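Local coordinates for variant surface glycoprotein MITat 1.13 (Trypanosoma brucei, PDB 6Z8H) that probably forms the dense surface coat of the parasite, which evades host immunity by switching among antigenically distinct variants of this glycoprotein, at residues G142-L145 against T150-R153; L197-A202 against A237-A242; C201-G204 against S208-C211. All blocks are in the same frame, centred on the assembly; numbering follows the deposited sequence.

Contact 1 of 3, residues G142-L145 against T150-R153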
loop_
_atom_site.group_PDB
_atom_site.type_symbol
_atom_site.label_atom_id
_atom_site.label_comp_id
_atom_site.label_asym_id
_atom_site.label_seq_id
_atom_site.Cartn_x
_atom_site.Cartn_y
_atom_site.Cartn_z
ATOM N N GLY A 142 56.613 -17.610 -9.328
ATOM C CA GLY A 142 58.058 -17.532 -9.188
ATOM C C GLY A 142 58.857 -18.409 -10.130
ATOM O O GLY A 142 60.092 -18.312 -10.139
ATOM N N THR A 143 58.209 -19.269 -10.902
ATOM C CA THR A 143 58.898 -20.162 -11.821
ATOM C C THR A 143 58.752 -19.754 -13.275
ATOM O O THR A 143 59.743 -19.782 -14.018
ATOM C CB THR A 143 58.380 -21.593 -11.637
ATOM O OG1 THR A 143 58.645 -22.027 -10.296
ATOM C CG2 THR A 143 59.057 -22.540 -12.618
ATOM N N ASP A 144 57.545 -19.372 -13.699
ATOM C CA ASP A 144 57.325 -18.976 -15.083
ATOM C C ASP A 144 56.093 -18.077 -15.152
ATOM O O ASP A 144 55.419 -17.822 -14.147
ATOM C CB ASP A 144 57.171 -20.195 -16.000
ATOM C CG ASP A 144 56.085 -21.162 -15.530
ATOM O OD1 ASP A 144 55.085 -20.725 -14.919
ATOM O OD2 ASP A 144 56.237 -22.382 -15.759
ATOM N N LEU A 145 55.815 -17.590 -16.362
ATOM C CA LEU A 145 54.644 -16.758 -16.631
ATOM C C LEU A 145 53.531 -17.538 -17.327
ATOM O O LEU A 145 52.603 -16.928 -17.883
ATOM C CB LEU A 145 55.023 -15.537 -17.475
ATOM C CG LEU A 145 55.773 -14.341 -16.873
ATOM C CD1 LEU A 145 54.855 -13.551 -15.958
ATOM C CD2 LEU A 145 57.064 -14.732 -16.157
ATOM N N THR A 150 45.200 -22.310 -11.076
ATOM C CA THR A 150 45.825 -22.399 -9.769
ATOM C C THR A 150 46.666 -21.177 -9.416
ATOM O O THR A 150 47.058 -21.036 -8.252
ATOM C CB THR A 150 46.669 -23.673 -9.687
ATOM O OG1 THR A 150 47.838 -23.538 -10.487
ATOM C CG2 THR A 150 45.915 -24.890 -10.186
ATOM N N LYS A 151 46.976 -20.309 -10.371
ATOM C CA LYS A 151 47.683 -19.074 -10.058
ATOM C C LYS A 151 46.746 -17.932 -9.695
ATOM O O LYS A 151 47.215 -16.852 -9.311
ATOM C CB LYS A 151 48.604 -18.675 -11.210
ATOM C CG LYS A 151 49.727 -19.703 -11.462
ATOM C CD LYS A 151 50.765 -19.213 -12.442
ATOM C CE LYS A 151 51.901 -20.222 -12.664
ATOM N NZ LYS A 151 52.961 -19.643 -13.509
ATOM N N PHE A 152 45.434 -18.156 -9.765
ATOM C CA PHE A 152 44.450 -17.192 -9.272
ATOM C C PHE A 152 44.213 -17.516 -7.809
ATOM O O PHE A 152 43.419 -18.396 -7.468
ATOM C CB PHE A 152 43.147 -17.296 -10.041
ATOM C CG PHE A 152 43.217 -16.754 -11.429
ATOM C CD1 PHE A 152 43.843 -17.464 -12.450
ATOM C CD2 PHE A 152 42.690 -15.510 -11.715
ATOM C CE1 PHE A 152 43.860 -16.954 -13.733
ATOM C CE2 PHE A 152 42.710 -15.009 -12.982
ATOM C CZ PHE A 152 43.300 -15.709 -13.985
ATOM N N ARG A 153 44.937 -16.835 -6.924
ATOM C CA ARG A 153 44.773 -17.175 -5.518
ATOM C C ARG A 153 43.594 -16.436 -4.900
ATOM O O ARG A 153 42.859 -16.999 -4.081
ATOM C CB ARG A 153 46.041 -16.921 -4.721
ATOM C CG ARG A 153 46.015 -17.695 -3.412
ATOM C CD ARG A 153 47.205 -17.392 -2.549
ATOM N NE ARG A 153 47.012 -16.223 -1.701
ATOM C CZ ARG A 153 46.331 -16.227 -0.558
ATOM N NH1 ARG A 153 45.745 -17.337 -0.134
ATOM N NH2 ARG A 153 46.229 -15.113 0.153
HETATM O O HOH W 1 55.502 -19.971 -11.578
#
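K151 extends its whole side chain toward D144; the two side chains cross at about a right angle, and the carboxylate offers OD1 end-on to NZ. Beyond CG the lysine torsions all lie near 180°, which explains how a residue whose CA is 9.9 Å from the CA of L145 can still place its ammonium group within the loop. K151, at the start of strand 152-155, thus reaches back to the loop that follows its antiparallel neighbour 135-139.

The salt bridge runs from K151 NZ to D144 OD1 at 2.8 Å, and the nitrogen meets that oxygen nearly in line with the CG-OD1 bond. NZ is also hydrogen-bonded to F140 O, its strongest polar partner, and to R146 O. On the aspartate, chi1 of 54° sets CG between the backbone N and the carbonyl carbon, folding the carboxylate back over its own main chain. The backbone O of D144 lies 3.1 Å from K151 NZ as well. OD1 also accepts a weak hydrogen bond from R146 N, two residues further on.

Water 1 carries the contact one residue back along the loop. It accepts from T143 N at 2.9 Å and from K151 NZ at 3.2 Å.

L145 takes a different course. Its CB points away from K151, and its side chain packs on F140, V216 and A218, and on A215 of the second subunit.

With two carbonyls, a carboxylate and a water gathered round one nitrogen, the positive charge is probably well compensated. The chemistry is that of a cation gathering oxygens from F140, D144 and R146 along one loop, and the carboxylate would be expected to favour the protonated lysine further.

Contact 2 of 3, residues L197-A202 against A237-A242; sequences LDATCA and ATWNAA
The backbones of T200 and W239 stay well apart, 8.5 Å from CA to CA, and the gap is bridged by one indole. The arrangement is a short helix laid against an antiparallel sheet: helix 236-239 belongs to the connection between strands 221-229 and 247-253, and strand 194-202 lies between those two in the sheet. A type I turn runs from W239 to A242, closed by a bond from A242 N to W239 O of 3.0 Å.

W239 makes every close contact with the strand. Chi1 of -171° carries CG anti to the backbone N, projecting the ring out from the helix. The edge of the indole running from NE1 to CZ2 faces the strand, with the A199 methyl and C201 N on opposite sides of the ring plane. A199, whose CB points toward the helix, puts that methyl 3.5 Å from CZ2 of W239. Nearly all of this separation is perpendicular to the indole plane, so the methyl stands to one side of it, just beyond CZ2.

T200 behaves otherwise: its CB points away, and its CA approaches the indole close to the ring plane, at the edge, 4.1 Å from W239 NE1. C201 N comes in obliquely, at 4.3 Å from W239 CZ2.

The indole also touches R247 and I249 of strand 247-253. A199 packs on I249 too and on L224, so the methyl and the indole belong to one small apolar cluster over this part of the sheet. Next to it, the C201 side chain leads to its disulfide and touches L147 of the second subunit.

The indole nitrogen sits near a strand carbonyl: W239 NE1 is 3.0 Å from A199 O, with the oxygen displaced obliquely from the ring plane.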
loop_
_atom_site.group_PDB
_atom_site.type_symbol
_atom_site.label_atom_id
_atom_site.label_comp_id
_atom_site.label_asym_id
_atom_site.label_seq_id
_atom_site.Cartn_x
_atom_site.Cartn_y
_atom_site.Cartn_z
ATOM N N LEU A 197 37.579 0.343 -11.360
ATOM C CA LEU A 197 38.509 -0.737 -11.618
ATOM C C LEU A 197 39.726 -0.454 -10.747
ATOM O O LEU A 197 40.432 0.541 -10.976
ATOM C CB LEU A 197 38.870 -0.741 -13.094
ATOM C CG LEU A 197 40.068 -1.606 -13.476
ATOM C CD1 LEU A 197 39.905 -3.049 -13.020
ATOM C CD2 LEU A 197 40.293 -1.533 -14.985
ATOM N N ASP A 198 39.868 -1.216 -9.657
ATOM C CA ASP A 198 41.021 -1.121 -8.762
ATOM C C ASP A 198 42.110 -2.064 -9.253
ATOM O O ASP A 198 41.841 -3.209 -9.632
ATOM C CB ASP A 198 40.648 -1.492 -7.323
ATOM C CG ASP A 198 39.714 -0.481 -6.676
ATOM O OD1 ASP A 198 39.846 0.744 -6.945
ATOM O OD2 ASP A 198 38.856 -0.930 -5.888
ATOM N N ALA A 199 43.355 -1.574 -9.266
ATOM C CA ALA A 199 44.459 -2.361 -9.795
ATOM C C ALA A 199 45.657 -2.270 -8.871
ATOM O O ALA A 199 45.913 -1.226 -8.265
ATOM C CB ALA A 199 44.828 -1.892 -11.201
ATOM N N THR A 200 46.338 -3.406 -8.728
ATOM C CA THR A 200 47.615 -3.501 -8.013
ATOM C C THR A 200 48.530 -4.437 -8.790
ATOM O O THR A 200 48.121 -5.555 -9.125
ATOM C CB THR A 200 47.424 -4.094 -6.606
ATOM O OG1 THR A 200 46.335 -3.419 -5.938
ATOM C CG2 THR A 200 48.691 -4.004 -5.777
ATOM N N CYS A 201 49.762 -3.991 -9.060
ATOM C CA CYS A 201 50.766 -4.809 -9.732
ATOM C C CYS A 201 52.070 -4.794 -8.956
ATOM O O CYS A 201 52.426 -3.854 -8.233
ATOM C CB CYS A 201 50.941 -4.400 -11.197
ATOM S SG CYS A 201 52.017 -5.480 -12.222
ATOM N N ALA A 202 52.766 -5.881 -9.070
ATOM C CA ALA A 202 54.011 -5.925 -8.328
ATOM C C ALA A 202 54.868 -6.931 -9.044
ATOM O O ALA A 202 54.495 -8.102 -9.085
ATOM C CB ALA A 202 53.754 -6.364 -6.896
ATOM N N ALA A 237 47.598 8.649 -12.068
ATOM C CA ALA A 237 48.763 9.527 -12.006
ATOM C C ALA A 237 49.736 9.074 -10.922
ATOM O O ALA A 237 50.951 8.998 -11.151
ATOM C CB ALA A 237 48.301 10.966 -11.762
ATOM N N THR A 238 49.224 8.795 -9.721
ATOM C CA THR A 238 50.078 8.272 -8.659
ATOM C C THR A 238 50.365 6.789 -8.872
ATOM O O THR A 238 51.465 6.311 -8.567
ATOM C CB THR A 238 49.417 8.504 -7.295
ATOM O OG1 THR A 238 47.999 8.309 -7.396
ATOM C CG2 THR A 238 49.701 9.914 -6.804
ATOM N N TRP A 239 49.381 6.046 -9.392
ATOM C CA TRP A 239 49.530 4.600 -9.537
ATOM C C TRP A 239 50.660 4.247 -10.500
ATOM O O TRP A 239 51.388 3.261 -10.293
ATOM C CB TRP A 239 48.202 4.004 -10.031
ATOM C CG TRP A 239 48.182 2.517 -10.013
ATOM C CD1 TRP A 239 48.145 1.720 -8.913
ATOM C CD2 TRP A 239 48.179 1.647 -11.146
ATOM N NE1 TRP A 239 48.177 0.402 -9.293
ATOM C CE2 TRP A 239 48.172 0.334 -10.659
ATOM C CE3 TRP A 239 48.198 1.853 -12.527
ATOM C CZ2 TRP A 239 48.178 -0.783 -11.507
ATOM C CZ3 TRP A 239 48.217 0.756 -13.367
ATOM C CH2 TRP A 239 48.207 -0.555 -12.850
ATOM N N ASN A 240 50.840 5.057 -11.545
ATOM C CA ASN A 240 51.824 4.734 -12.578
ATOM C C ASN A 240 53.274 4.861 -12.098
ATOM O O ASN A 240 54.194 4.348 -12.752
ATOM C CB ASN A 240 51.597 5.624 -13.802
ATOM C CG ASN A 240 50.286 5.357 -14.461
ATOM O OD1 ASN A 240 49.643 4.375 -14.153
ATOM N ND2 ASN A 240 49.883 6.221 -15.383
ATOM N N ALA A 241 53.510 5.554 -10.994
ATOM C CA ALA A 241 54.833 5.626 -10.394
ATOM C C ALA A 241 54.950 4.750 -9.157
ATOM O O ALA A 241 56.044 4.650 -8.581
ATOM C CB ALA A 241 55.198 7.076 -10.056
ATOM N N ALA A 242 53.857 4.082 -8.762
ATOM C CA ALA A 242 53.844 3.265 -7.563
ATOM C C ALA A 242 52.709 2.256 -7.688
ATOM O O ALA A 242 51.732 2.341 -6.941
ATOM C CB ALA A 242 53.650 4.151 -6.320
#

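Contact 3 of 3, residues C201-G204 against S208-C211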
loop_
_atom_site.group_PDB
_atom_site.type_symbol
_atom_site.label_atom_id
_atom_site.label_comp_id
_atom_site.label_asym_id
_atom_site.label_seq_id
_atom_site.Cartn_x
_atom_site.Cartn_y
_atom_site.Cartn_z
ATOM N N CYS A 201 49.762 -3.991 -9.060
ATOM C CA CYS A 201 50.766 -4.809 -9.732
ATOM C C CYS A 201 52.070 -4.794 -8.956
ATOM O O CYS A 201 52.426 -3.854 -8.233
ATOM C CB CYS A 201 50.941 -4.400 -11.197
ATOM S SG CYS A 201 52.017 -5.480 -12.222
ATOM N N ALA A 202 52.766 -5.881 -9.070
ATOM C CA ALA A 202 54.011 -5.925 -8.328
ATOM C C ALA A 202 54.868 -6.931 -9.044
ATOM O O ALA A 202 54.495 -8.102 -9.085
ATOM C CB ALA A 202 53.754 -6.364 -6.896
ATOM N N SER A 203 55.984 -6.475 -9.590
ATOM C CA SER A 203 56.928 -7.304 -10.308
ATOM C C SER A 203 58.214 -7.361 -9.504
ATOM O O SER A 203 58.453 -6.516 -8.633
ATOM C CB SER A 203 57.165 -6.712 -11.698
ATOM O OG SER A 203 57.447 -5.326 -11.588
ATOM N N GLY A 204 58.994 -8.401 -9.762
ATOM C CA GLY A 204 60.233 -8.632 -9.051
ATOM C C GLY A 204 60.060 -9.558 -7.857
ATOM O O GLY A 204 58.947 -9.826 -7.388
ATOM N N SER A 208 58.112 -5.856 -4.274
ATOM C CA SER A 208 58.324 -4.549 -3.668
ATOM C C SER A 208 58.484 -3.435 -4.689
ATOM O O SER A 208 58.405 -2.264 -4.311
ATOM C CB SER A 208 59.564 -4.572 -2.760
ATOM O OG SER A 208 60.728 -4.928 -3.481
ATOM N N SER A 209 58.683 -3.760 -5.954
ATOM C CA SER A 209 58.911 -2.762 -6.979
ATOM C C SER A 209 57.607 -2.588 -7.743
ATOM O O SER A 209 56.597 -3.250 -7.463
ATOM C CB SER A 209 60.096 -3.139 -7.885
ATOM O OG SER A 209 59.669 -3.902 -9.004
ATOM N N SER A 210 57.635 -1.704 -8.725
ATOM C CA SER A 210 56.458 -1.378 -9.506
ATOM C C SER A 210 56.633 -1.857 -10.940
ATOM O O SER A 210 57.749 -1.928 -11.454
ATOM C CB SER A 210 56.208 0.130 -9.467
ATOM O OG SER A 210 55.473 0.562 -10.589
ATOM N N CYS A 211 55.523 -2.230 -11.561
ATOM C CA CYS A 211 55.505 -2.751 -12.921
ATOM C C CYS A 211 55.550 -1.587 -13.927
ATOM O O CYS A 211 55.657 -1.798 -15.147
ATOM C CB CYS A 211 54.234 -3.608 -13.139
ATOM S SG CYS A 211 53.906 -4.848 -11.859
#
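C201 and C211 close a disulfide loop that starts in the last residues of strand 194-202 and runs into the connection to strand 221-229. The covalent link joins C201 SG to C211 SG at 2.0 Å, with a chi3 of -92°, close to the perpendicular preferred by disulfides. The two cysteines reach it differently: in C201 chi1 of -173° holds SG anti to the backbone N, whereas in C211 SG sits beside the backbone N and anti to the carbonyl carbon.

Packing follows from this link. C211 SG lies over the main chain that follows C201, 3.2 Å from A202 N and 3.5 Å from S203 N. The latter is buried without a polar partner in the model, as are S209 N and S209 O.

Among the polar contacts, S203 OG approaches S210 O at 3.4 Å, but the angle is too poor for a hydrogen bond; that hydroxyl is bonded instead to T214 O. Further along, G204 N is bonded to E217 OE2.

One hydrogen bond spans the segments: S209 OG donates to S203 O over 2.9 Å, reaching the oxygen from above the carbonyl plane, 52° out of it.

All three contacts belong to the sheet-bearing end of an elongated molecule, 48 to 57 Å from the chain's centre, and each touches the second subunit. Contact 1 comes first along the chain, at the hairpin ending in strand 152-155, outermost in this chain's sheet. Contacts 2 and 3 follow, both starting from strand 194-202 and sharing C201 and A202. Their centres are about 10 Å apart and they touch, whereas contact 1 lies about 20 Å from contact 2 and 15 Å from contact 3, centre to centre. One five-stranded antiparallel sheet therefore carries a lysine-bridged hairpin, a tryptophan-packed helix and a disulfide loop, three local contacts near the second subunit.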